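Local coordinates for protein fusolin (Unidentified entomopoxvirus, PDB 4YN2) that builds the crystalline spindles with which entomopoxviruses enhance virulence, and probably attacks chitin through a lytic polysaccharide monooxygenase domain, at residues H142-Y147 against Q213-V218; E133-P138 against D190-F195; Q38-K43 against I55-Y60; P88-A93 against G108-G113. One frame throughout, in Å; residues are numbered along the deposited sequence.

Contact 1 of 4, residues H142-Y147 against Q213-V218; sequences HEPSYY and QRLDPV. With ZN (zinc ion), chain C; NAG (2-acetamido-2-deoxy-beta-D-glucopyranose), chain B.
At the zinc site, His142 holds the metal through NE2 at 1.9 Å while Arg214, from the neighbouring strand, reaches over its ring. NH1 of Arg214 sits above one imidazole face, offset toward the rim and 3.0 Å from His142 ND1, but two donors meet there and no hydrogen bond forms. A bend in the arginine chain (chi3 59°) brings the guanidinium over the ring, the two planes 35° apart. Asp216 fixes its rotation: OD2 takes NE at 2.7 Å on the syn lone pair, within a salt bridge, and a water links the same oxygen to Pro144 O.

Next to this site the backbones pair in antiparallel fashion. Tyr146 and Gln213 exchange both N-H...O bonds, and Leu215 N continues the pairing to Pro144 O at 3.0 Å. Ser145 OG turns back to His142 O (2.8 Å), tying the histidine loop to the strand start.

On the face bearing Tyr146 and Gln213 the contacts are made through carbon. Gln213 CB makes a CH-pi contact over the tyrosine ring, 4.1 Å from its centroid, whereas Leu215 CD2 comes within 3.5 Å of CD1 of that ring and also touches O7 of the glycan. Tyr76, which bonds to the same sugar, and Trp77 are among the other residues of the glycan pocket.

With the amino-terminal nitrogen of His1 on the same zinc, His142 forms part of the histidine brace of lytic polysaccharide monooxygenases.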
# COMPACT_ATOMS: atom_id res chain seq x y z
N HIS A 142 -20.98 -2.32 -10.51
CA HIS A 142 -21.94 -2.12 -9.42
C HIS A 142 -22.28 -0.66 -9.27
O HIS A 142 -21.44 0.13 -8.86
CB HIS A 142 -21.40 -2.62 -8.07
CG HIS A 142 -20.99 -4.05 -8.04
ND1 HIS A 142 -21.72 -5.04 -8.68
CD2 HIS A 142 -19.98 -4.63 -7.36
CE1 HIS A 142 -21.08 -6.17 -8.43
NE2 HIS A 142 -20.05 -5.97 -7.61
N GLU A 143 -23.49 -0.29 -9.65
CA GLU A 143 -23.99 1.07 -9.52
C GLU A 143 -25.43 0.97 -9.04
O GLU A 143 -26.13 0.04 -9.44
CB GLU A 143 -23.88 1.84 -10.83
CG GLU A 143 -22.43 2.07 -11.25
CD GLU A 143 -22.23 2.91 -12.50
OE1 GLU A 143 -21.16 2.76 -13.14
OE2 GLU A 143 -23.15 3.68 -12.86
N PRO A 144 -25.90 1.86 -8.14
CA PRO A 144 -25.20 3.02 -7.58
C PRO A 144 -24.10 2.64 -6.58
O PRO A 144 -24.22 1.68 -5.82
CB PRO A 144 -26.34 3.80 -6.92
CG PRO A 144 -27.32 2.76 -6.52
CD PRO A 144 -27.29 1.78 -7.65
N SER A 145 -23.02 3.41 -6.60
CA SER A 145 -21.89 3.23 -5.69
C SER A 145 -21.08 4.51 -5.62
O SER A 145 -21.25 5.40 -6.45
CB SER A 145 -21.02 2.07 -6.17
OG SER A 145 -20.44 2.36 -7.43
N TYR A 146 -20.20 4.62 -4.64
CA TYR A 146 -19.31 5.77 -4.52
C TYR A 146 -17.98 5.32 -3.95
O TYR A 146 -17.86 4.21 -3.44
CB TYR A 146 -19.92 6.91 -3.67
CG TYR A 146 -20.21 6.54 -2.23
CD1 TYR A 146 -21.36 5.85 -1.89
CD2 TYR A 146 -19.35 6.92 -1.21
CE1 TYR A 146 -21.63 5.50 -0.58
CE2 TYR A 146 -19.62 6.59 0.11
CZ TYR A 146 -20.78 5.89 0.43
OH TYR A 146 -21.08 5.55 1.73
N TYR A 147 -16.98 6.17 -4.11
CA TYR A 147 -15.62 5.90 -3.68
C TYR A 147 -15.17 6.86 -2.60
O TYR A 147 -15.37 8.06 -2.75
CB TYR A 147 -14.66 6.04 -4.86
CG TYR A 147 -14.68 4.86 -5.80
CD1 TYR A 147 -15.63 4.78 -6.81
CD2 TYR A 147 -13.78 3.82 -5.67
CE1 TYR A 147 -15.65 3.70 -7.69
CE2 TYR A 147 -13.80 2.73 -6.52
CZ TYR A 147 -14.75 2.66 -7.53
OH TYR A 147 -14.75 1.60 -8.38
N GLN A 213 -18.00 1.62 -2.09
CA GLN A 213 -19.21 1.28 -1.37
C GLN A 213 -20.44 1.29 -2.25
O GLN A 213 -20.76 2.31 -2.84
CB GLN A 213 -19.40 2.29 -0.24
CG GLN A 213 -20.64 2.07 0.64
CD GLN A 213 -20.66 0.71 1.27
OE1 GLN A 213 -19.72 0.31 1.96
NE2 GLN A 213 -21.75 -0.02 1.11
N ARG A 214 -21.18 0.17 -2.28
CA ARG A 214 -22.44 0.12 -3.00
C ARG A 214 -23.54 0.76 -2.17
O ARG A 214 -23.57 0.56 -0.95
CB ARG A 214 -22.86 -1.33 -3.29
CG ARG A 214 -21.97 -2.05 -4.28
CD ARG A 214 -22.37 -3.51 -4.49
NE ARG A 214 -23.76 -3.67 -4.97
CZ ARG A 214 -24.21 -4.63 -5.77
NH1 ARG A 214 -23.38 -5.56 -6.24
NH2 ARG A 214 -25.48 -4.67 -6.13
N LEU A 215 -24.44 1.51 -2.82
CA LEU A 215 -25.58 2.14 -2.15
C LEU A 215 -26.82 1.27 -2.36
O LEU A 215 -27.63 1.55 -3.23
CB LEU A 215 -25.84 3.56 -2.65
CG LEU A 215 -24.63 4.51 -2.68
CD1 LEU A 215 -24.35 4.91 -4.05
CD2 LEU A 215 -24.89 5.77 -1.92
N ASP A 216 -26.94 0.20 -1.59
CA ASP A 216 -28.10 -0.68 -1.70
C ASP A 216 -28.34 -1.37 -0.35
O ASP A 216 -27.48 -1.30 0.53
CB ASP A 216 -27.92 -1.67 -2.86
CG ASP A 216 -26.70 -2.56 -2.79
OD1 ASP A 216 -26.38 -3.04 -1.69
OD2 ASP A 216 -26.11 -2.84 -3.86
N PRO A 217 -29.51 -2.04 -0.16
CA PRO A 217 -29.79 -2.67 1.14
C PRO A 217 -28.72 -3.64 1.66
O PRO A 217 -28.53 -3.68 2.87
CB PRO A 217 -31.10 -3.40 0.88
CG PRO A 217 -31.78 -2.55 -0.13
CD PRO A 217 -30.67 -2.18 -1.06
N VAL A 218 -28.06 -4.41 0.79
CA VAL A 218 -27.03 -5.37 1.22
C VAL A 218 -25.77 -4.58 1.69
O VAL A 218 -25.10 -5.00 2.62
CB VAL A 218 -26.70 -6.40 0.09
CG1 VAL A 218 -25.51 -7.27 0.46
CG2 VAL A 218 -27.91 -7.27 -0.21
ZN ZN C . -18.98 -7.30 -6.73
C1 NAG B . -24.36 10.27 3.04
C2 NAG B . -25.63 9.48 2.75
C3 NAG B . -26.78 10.09 3.55
C4 NAG B . -26.42 10.20 5.03
C5 NAG B . -25.11 10.98 5.18
C6 NAG B . -24.61 11.08 6.61
C7 NAG B . -25.94 8.42 0.54
C8 NAG B . -26.36 8.65 -0.88
N2 NAG B . -25.93 9.51 1.33
O3 NAG B . -27.93 9.26 3.39
O4 NAG B . -27.44 10.89 5.73
O5 NAG B . -24.08 10.33 4.43
O6 NAG B . -24.14 9.83 7.09
O7 NAG B . -25.63 7.31 0.95
O HOH W 1 -25.46 -0.99 -6.04

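Contact 2 of 4, residues E133-P138 against D190-F195; sequences ELEFCP and DLVYRF. With EDO (1,2-ethanediol), chain D.
Leu134 with Phe195 and Phe136 with Tyr193 are hydrogen-bonded antiparallel pairs that join two strands of the beta-sandwich core; Glu135 and Arg194 form the non-hydrogen-bonded pair between them. Of the four backbone bonds, Leu134 N to Phe195 O is the shortest at 2.7 Å.

On the aromatic face, Leu134 CB stands over the centre of the Phe195 ring, 3.9 Å from its centroid, and Phe136 CB comes to the edge of the same ring. The ring is brought toward the partner strand because Phe195 CG lies between its backbone N and carbonyl carbon (chi1 49°). Farther along, Pro138 CG packs 3.7 Å from Tyr193 CD2. On the other face, the methyls of Val192 cross the Glu135 chain at a slant, CG1 3.8 Å from Glu135 OE2. Arg194 turns its NH1 to Glu133 OE2, a 3.0 Å salt bridge that lies in the guanidinium plane but meets the oxygen 31° out of the carboxylate plane, on its syn side.

A second shell secures these groups. Tyr147 and Trp212 bring rings against the aromatic face, the Glu135 carboxylate is held by Ser5 and Ser185, and the Cys137–Cys187 disulfide ties in the end of the strand. Tyr193 OH bonds to Glu143 OE1, and Arg194 NH2 to Pro180 O.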
# COMPACT_ATOMS: atom_id res chain seq x y z
N GLU A 133 -4.38 10.20 -10.99
CA GLU A 133 -5.57 9.53 -11.50
C GLU A 133 -5.56 8.08 -11.05
O GLU A 133 -4.84 7.25 -11.61
CB GLU A 133 -5.68 9.63 -13.00
CG GLU A 133 -7.08 9.23 -13.44
CD GLU A 133 -7.23 9.23 -14.94
OE1 GLU A 133 -6.30 8.73 -15.63
OE2 GLU A 133 -8.27 9.71 -15.44
N LEU A 134 -6.36 7.80 -10.04
CA LEU A 134 -6.50 6.44 -9.51
C LEU A 134 -7.27 5.59 -10.51
O LEU A 134 -8.15 6.12 -11.20
CB LEU A 134 -7.21 6.45 -8.15
CG LEU A 134 -6.29 6.57 -6.92
CD1 LEU A 134 -5.41 7.77 -7.02
CD2 LEU A 134 -7.10 6.61 -5.64
N GLU A 135 -6.93 4.31 -10.62
CA GLU A 135 -7.66 3.37 -11.47
C GLU A 135 -8.14 2.20 -10.62
O GLU A 135 -7.31 1.47 -10.09
CB GLU A 135 -6.77 2.88 -12.63
CG GLU A 135 -7.46 1.97 -13.63
CD GLU A 135 -6.51 1.19 -14.53
OE1 GLU A 135 -5.57 0.56 -13.99
OE2 GLU A 135 -6.72 1.19 -15.76
N PHE A 136 -9.47 2.05 -10.47
CA PHE A 136 -10.05 0.90 -9.79
C PHE A 136 -10.50 -0.04 -10.89
O PHE A 136 -11.13 0.39 -11.86
CB PHE A 136 -11.19 1.28 -8.83
CG PHE A 136 -11.65 0.12 -7.97
CD1 PHE A 136 -12.57 -0.80 -8.46
CD2 PHE A 136 -11.16 -0.04 -6.68
CE1 PHE A 136 -12.98 -1.87 -7.67
CE2 PHE A 136 -11.58 -1.13 -5.89
CZ PHE A 136 -12.49 -2.02 -6.39
N CYS A 137 -10.10 -1.31 -10.77
CA CYS A 137 -10.34 -2.36 -11.74
C CYS A 137 -11.54 -3.17 -11.31
O CYS A 137 -11.41 -4.02 -10.44
CB CYS A 137 -9.09 -3.23 -11.87
SG CYS A 137 -9.17 -4.44 -13.21
N PRO A 138 -12.74 -2.90 -11.88
CA PRO A 138 -13.92 -3.64 -11.45
C PRO A 138 -14.07 -4.95 -12.21
O PRO A 138 -13.93 -4.97 -13.42
CB PRO A 138 -15.06 -2.68 -11.80
CG PRO A 138 -14.59 -1.99 -13.02
CD PRO A 138 -13.08 -1.94 -12.95
N ASP A 190 -12.55 -4.58 -18.86
CA ASP A 190 -12.71 -3.86 -20.11
C ASP A 190 -12.96 -2.36 -19.87
O ASP A 190 -12.50 -1.53 -20.66
CB ASP A 190 -13.82 -4.52 -20.92
CG ASP A 190 -13.49 -5.99 -21.16
OD1 ASP A 190 -12.57 -6.27 -21.97
OD2 ASP A 190 -14.04 -6.85 -20.44
N LEU A 191 -13.67 -2.00 -18.79
CA LEU A 191 -13.93 -0.61 -18.39
C LEU A 191 -13.40 -0.43 -16.99
O LEU A 191 -13.30 -1.41 -16.25
CB LEU A 191 -15.42 -0.28 -18.43
CG LEU A 191 -16.07 -0.25 -19.81
CD1 LEU A 191 -17.59 -0.23 -19.68
CD2 LEU A 191 -15.62 0.96 -20.61
N VAL A 192 -13.08 0.81 -16.60
CA VAL A 192 -12.50 1.08 -15.28
C VAL A 192 -13.11 2.31 -14.64
O VAL A 192 -13.59 3.22 -15.31
CB VAL A 192 -10.96 1.26 -15.35
CG1 VAL A 192 -10.27 -0.07 -15.59
CG2 VAL A 192 -10.56 2.26 -16.42
N TYR A 193 -13.01 2.36 -13.31
CA TYR A 193 -13.40 3.54 -12.56
C TYR A 193 -12.12 4.33 -12.38
O TYR A 193 -11.24 3.88 -11.65
CB TYR A 193 -14.06 3.18 -11.25
CG TYR A 193 -15.42 2.57 -11.44
CD1 TYR A 193 -16.53 3.37 -11.69
CD2 TYR A 193 -15.61 1.20 -11.37
CE1 TYR A 193 -17.80 2.82 -11.85
CE2 TYR A 193 -16.88 0.64 -11.53
CZ TYR A 193 -17.97 1.45 -11.75
OH TYR A 193 -19.20 0.88 -11.95
N ARG A 194 -11.98 5.42 -13.13
CA ARG A 194 -10.79 6.27 -13.15
C ARG A 194 -11.13 7.59 -12.52
O ARG A 194 -12.13 8.21 -12.91
CB ARG A 194 -10.31 6.50 -14.60
CG ARG A 194 -9.21 5.58 -15.05
CD ARG A 194 -8.51 6.10 -16.29
NE ARG A 194 -9.31 6.06 -17.53
CZ ARG A 194 -9.65 7.11 -18.29
NH1 ARG A 194 -9.32 8.35 -17.92
NH2 ARG A 194 -10.33 6.93 -19.41
N PHE A 195 -10.34 8.05 -11.55
CA PHE A 195 -10.69 9.29 -10.86
C PHE A 195 -9.46 10.03 -10.37
O PHE A 195 -8.53 9.42 -9.83
CB PHE A 195 -11.68 9.02 -9.71
CG PHE A 195 -11.33 7.91 -8.74
CD1 PHE A 195 -11.39 6.58 -9.14
CD2 PHE A 195 -11.09 8.18 -7.41
CE1 PHE A 195 -11.11 5.55 -8.24
CE2 PHE A 195 -10.82 7.15 -6.51
CZ PHE A 195 -10.82 5.84 -6.93
C1 EDO D . -11.27 11.57 -14.36
O1 EDO D . -10.00 11.31 -13.76
C2 EDO D . -12.39 11.67 -13.29
O2 EDO D . -11.89 12.27 -12.09

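Contact 3 of 4, residues Q38-K43 against I55-Y60; sequences QYVYDK and ISAAQY
Apolar contacts between Val40, Tyr41 and three residues of the opposite helix carry this junction. Val40 directs CG1 at the turn made by Ala57 and Ala58: the methyl stands 3.8 Å from Ala57 CB and 3.7 Å from the Ala57 carbonyl carbon, so it rests on backbone as much as on side chain. With CG1 anti to the backbone N (chi1 172°), this branch faces the partner helix, while CG2 packs against Gly108 of another loop. Beside it, Ala58 CB meets Tyr41 CB at 4.0 Å and lies at the edge of the tyrosine ring, near its plane. The ring itself extends alongside Ile55, pointing the same way, and its CE2 touches Ile55 CG1 at 3.7 Å.

The two segments belong to helices 31-48 and 51-63, which follow each other through a short turn as an antiparallel helical hairpin. Here their axes approach to 7.9 Å at 152°, a close spacing that suits the small alanines at the interface. The hairpin lies in the long insertion between strands 2-6 and 69-71, consistent with the L2 region of monooxygenases of this family.

Polar bonds run within each helix or outward from the pair. Asp42 N bonds to Gln38 O and Gln59 N to Ile55 O, both at 2.9 Å, in regular helical spacing. Lys43 NZ leaves the hairpin altogether, forming a salt bridge with Asp105 and a hydrogen bond with His97 O.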
# COMPACT_ATOMS: atom_id res chain seq x y z
N GLN A 38 2.47 -16.88 4.67
CA GLN A 38 2.95 -17.74 5.74
C GLN A 38 2.30 -17.43 7.09
O GLN A 38 2.11 -18.35 7.88
CB GLN A 38 4.48 -17.73 5.82
CG GLN A 38 5.04 -18.41 4.56
CD GLN A 38 6.54 -18.38 4.43
OE1 GLN A 38 7.23 -17.67 5.14
NE2 GLN A 38 7.07 -19.15 3.47
N TYR A 39 1.88 -16.18 7.33
CA TYR A 39 1.15 -15.79 8.53
C TYR A 39 -0.19 -16.55 8.65
O TYR A 39 -0.50 -17.13 9.69
CB TYR A 39 0.88 -14.28 8.47
CG TYR A 39 0.12 -13.73 9.65
CD1 TYR A 39 0.79 -13.23 10.76
CD2 TYR A 39 -1.26 -13.65 9.64
CE1 TYR A 39 0.11 -12.68 11.84
CE2 TYR A 39 -1.96 -13.12 10.71
CZ TYR A 39 -1.28 -12.64 11.81
OH TYR A 39 -1.97 -12.09 12.86
N VAL A 40 -1.00 -16.52 7.58
CA VAL A 40 -2.30 -17.20 7.55
C VAL A 40 -2.08 -18.73 7.55
O VAL A 40 -2.80 -19.45 8.24
CB VAL A 40 -3.17 -16.74 6.36
CG1 VAL A 40 -4.43 -17.60 6.23
CG2 VAL A 40 -3.55 -15.27 6.51
N TYR A 41 -1.11 -19.21 6.76
CA TYR A 41 -0.77 -20.65 6.70
C TYR A 41 -0.45 -21.18 8.11
O TYR A 41 -1.09 -22.12 8.58
CB TYR A 41 0.44 -20.85 5.78
CG TYR A 41 0.84 -22.28 5.50
CD1 TYR A 41 1.60 -23.00 6.42
CD2 TYR A 41 0.62 -22.85 4.25
CE1 TYR A 41 2.06 -24.29 6.13
CE2 TYR A 41 1.09 -24.12 3.95
CZ TYR A 41 1.82 -24.83 4.88
OH TYR A 41 2.26 -26.10 4.56
N ASP A 42 0.50 -20.53 8.81
CA ASP A 42 0.92 -20.92 10.16
C ASP A 42 -0.19 -20.71 11.19
O ASP A 42 -0.33 -21.54 12.08
CB ASP A 42 2.19 -20.17 10.59
CG ASP A 42 3.42 -20.51 9.76
OD1 ASP A 42 3.41 -21.54 9.08
OD2 ASP A 42 4.39 -19.71 9.78
N LYS A 43 -1.00 -19.65 11.05
CA LYS A 43 -2.12 -19.39 11.96
C LYS A 43 -3.13 -20.55 11.91
O LYS A 43 -3.53 -21.07 12.96
CB LYS A 43 -2.81 -18.07 11.59
CG LYS A 43 -4.03 -17.68 12.39
CD LYS A 43 -4.48 -16.28 12.00
CE LYS A 43 -5.82 -15.94 12.56
NZ LYS A 43 -6.30 -14.63 12.05
N ILE A 55 -2.96 -24.55 3.69
CA ILE A 55 -2.72 -24.21 2.29
C ILE A 55 -3.93 -23.49 1.70
O ILE A 55 -3.77 -22.45 1.07
CB ILE A 55 -2.39 -25.46 1.42
CG1 ILE A 55 -1.10 -26.16 1.86
CG2 ILE A 55 -2.32 -25.08 -0.07
CD1 ILE A 55 -0.99 -27.66 1.35
N SER A 56 -5.13 -24.05 1.88
CA SER A 56 -6.35 -23.48 1.32
C SER A 56 -6.65 -22.08 1.88
O SER A 56 -7.08 -21.22 1.12
CB SER A 56 -7.54 -24.39 1.58
OG SER A 56 -7.36 -25.63 0.91
N ALA A 57 -6.45 -21.88 3.20
CA ALA A 57 -6.69 -20.57 3.82
C ALA A 57 -5.71 -19.52 3.28
O ALA A 57 -6.13 -18.41 2.95
CB ALA A 57 -6.56 -20.67 5.32
N ALA A 58 -4.43 -19.87 3.19
CA ALA A 58 -3.37 -18.99 2.69
C ALA A 58 -3.57 -18.66 1.20
O ALA A 58 -3.42 -17.51 0.79
CB ALA A 58 -2.02 -19.63 2.92
N GLN A 59 -3.95 -19.66 0.39
CA GLN A 59 -4.22 -19.44 -1.03
C GLN A 59 -5.45 -18.56 -1.24
O GLN A 59 -5.43 -17.68 -2.11
CB GLN A 59 -4.43 -20.77 -1.75
CG GLN A 59 -3.14 -21.54 -1.97
CD GLN A 59 -3.42 -22.89 -2.59
OE1 GLN A 59 -4.54 -23.39 -2.61
NE2 GLN A 59 -2.40 -23.48 -3.17
N TYR A 60 -6.51 -18.78 -0.45
CA TYR A 60 -7.76 -18.03 -0.52
C TYR A 60 -7.51 -16.54 -0.33
O TYR A 60 -8.12 -15.72 -1.01
CB TYR A 60 -8.73 -18.57 0.55
CG TYR A 60 -10.08 -17.89 0.60
CD1 TYR A 60 -10.27 -16.74 1.36
CD2 TYR A 60 -11.18 -18.42 -0.06
CE1 TYR A 60 -11.51 -16.13 1.44
CE2 TYR A 60 -12.43 -17.84 0.04
CZ TYR A 60 -12.60 -16.70 0.82
OH TYR A 60 -13.83 -16.09 0.85

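Contact 4 of 4, residues P88-A93 against G108-G113; sequences PNYLCA and GVDISG
Asp110 OD2, lying 3.4 Å from Tyr90 CA, is gripped by a salt bridge from Arg162 and by a water that donates to it at 2.6 Å. The same water accepts from Leu91 N at 2.9 Å, so the carboxylate reaches two successive amides of the facing loop, one through the water and the next directly. The direct bond runs from Cys92 N to Asp110 OD1, 2.9 Å long, and its donor stands above the carboxylate plane. Asp110 CG is anti to the backbone N (chi1 -159°), which carries the carboxylate across to these amides.

Both segments contain a short 3-10 turn within the loop region joining helix 79-86 to strand 118-121. In residues 91-93 the turn is closed by Ala93 N to Tyr90 O at 3.0 Å, and the buried aspartate ties it to the second turn, 108-110. The Cys92–Cys225 disulfide anchors the first turn to strand 220-231.

Apolar contact is slight: Cys92 CB approaches Val109 CG1 at 4.3 Å. The Tyr90 side chain crosses that of Asp110 at about a right angle, ring and carboxylate planes 66° apart, with Tyr90 CD1 4.0 Å from Asp110 OD2, and the ring stacks on His97.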
# COMPACT_ATOMS: atom_id res chain seq x y z
N PRO A 88 -13.99 -2.91 11.81
CA PRO A 88 -13.41 -2.31 13.01
C PRO A 88 -11.90 -2.49 13.12
O PRO A 88 -11.23 -1.67 13.74
CB PRO A 88 -14.11 -3.05 14.15
CG PRO A 88 -14.46 -4.37 13.60
CD PRO A 88 -14.74 -4.15 12.14
N ASN A 89 -11.38 -3.58 12.56
CA ASN A 89 -9.98 -3.93 12.59
C ASN A 89 -9.60 -4.62 11.31
O ASN A 89 -10.48 -4.91 10.49
CB ASN A 89 -9.74 -4.88 13.76
CG ASN A 89 -10.21 -4.39 15.10
OD1 ASN A 89 -11.16 -4.93 15.68
ND2 ASN A 89 -9.51 -3.41 15.66
N TYR A 90 -8.31 -4.96 11.15
CA TYR A 90 -7.79 -5.65 9.98
C TYR A 90 -8.24 -4.93 8.72
O TYR A 90 -8.82 -5.54 7.82
CB TYR A 90 -8.25 -7.12 9.99
CG TYR A 90 -7.77 -7.86 11.21
CD1 TYR A 90 -6.44 -8.20 11.36
CD2 TYR A 90 -8.66 -8.23 12.22
CE1 TYR A 90 -5.99 -8.91 12.47
CE2 TYR A 90 -8.22 -8.92 13.35
CZ TYR A 90 -6.88 -9.26 13.47
OH TYR A 90 -6.40 -9.96 14.57
N LEU A 91 -7.98 -3.62 8.66
CA LEU A 91 -8.49 -2.78 7.58
C LEU A 91 -8.03 -3.23 6.20
O LEU A 91 -8.86 -3.27 5.29
CB LEU A 91 -8.14 -1.30 7.79
CG LEU A 91 -9.18 -0.51 8.59
CD1 LEU A 91 -9.29 -1.05 10.01
CD2 LEU A 91 -8.86 0.96 8.59
N CYS A 92 -6.75 -3.62 6.04
CA CYS A 92 -6.26 -4.07 4.73
C CYS A 92 -6.82 -5.43 4.31
O CYS A 92 -6.60 -5.82 3.16
CB CYS A 92 -4.73 -4.06 4.70
SG CYS A 92 -4.01 -2.45 5.05
N ALA A 93 -7.53 -6.14 5.21
CA ALA A 93 -8.22 -7.41 4.95
C ALA A 93 -9.71 -7.17 4.78
O ALA A 93 -10.46 -8.14 4.64
CB ALA A 93 -8.01 -8.34 6.15
N GLY A 108 -3.23 -11.69 6.95
CA GLY A 108 -1.81 -11.67 6.62
C GLY A 108 -1.43 -10.41 5.85
O GLY A 108 -0.34 -9.88 6.01
N VAL A 109 -2.37 -9.90 5.05
CA VAL A 109 -2.15 -8.69 4.26
C VAL A 109 -2.18 -7.43 5.15
O VAL A 109 -1.72 -6.37 4.72
CB VAL A 109 -3.19 -8.64 3.10
CG1 VAL A 109 -3.14 -7.32 2.33
CG2 VAL A 109 -2.97 -9.80 2.15
N ASP A 110 -2.67 -7.54 6.39
CA ASP A 110 -2.73 -6.40 7.30
C ASP A 110 -1.54 -6.32 8.24
O ASP A 110 -1.50 -5.39 9.03
CB ASP A 110 -4.03 -6.45 8.11
CG ASP A 110 -4.42 -5.10 8.68
OD1 ASP A 110 -4.58 -4.15 7.89
OD2 ASP A 110 -4.50 -4.98 9.92
N ILE A 111 -0.56 -7.25 8.16
CA ILE A 111 0.60 -7.17 9.04
C ILE A 111 1.48 -5.98 8.62
O ILE A 111 1.45 -5.56 7.46
CB ILE A 111 1.43 -8.49 9.08
CG1 ILE A 111 2.21 -8.72 7.77
CG2 ILE A 111 0.55 -9.68 9.48
CD1 ILE A 111 2.98 -10.06 7.70
N SER A 112 2.28 -5.49 9.56
CA SER A 112 3.18 -4.38 9.32
C SER A 112 4.51 -4.88 8.78
O SER A 112 4.90 -6.02 9.01
CB SER A 112 3.39 -3.58 10.61
OG SER A 112 2.14 -3.13 11.10
N GLY A 113 5.20 -4.01 8.07
CA GLY A 113 6.50 -4.35 7.52
C GLY A 113 6.85 -3.58 6.27
O GLY A 113 6.23 -2.57 5.93
O HOH W 2 -5.83 -2.80 10.48

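Overall arrangement
Contacts 1 and 2 meet inside the beta sandwich, their centres 16 Å apart and their segments alternating along the chain. Tyr147 of contact 1 inserts among Phe136, Tyr193 and Phe195 of contact 2, and Glu143 OE1 probably bonds to Tyr193 OH at 3.0 Å. The sandwich core thus runs up to the zinc site, which is about 8 Å from the side chain of Pro138. Contacts 3 and 4 form a second pair, 14 Å between centres, in which Tyr39 and Val40 of the hairpin pack on Gly108. Contact 4 sits between hairpin and sandwich, whereas contact 3 is remote from the zinc-bearing contact 1, about 31 Å between centres.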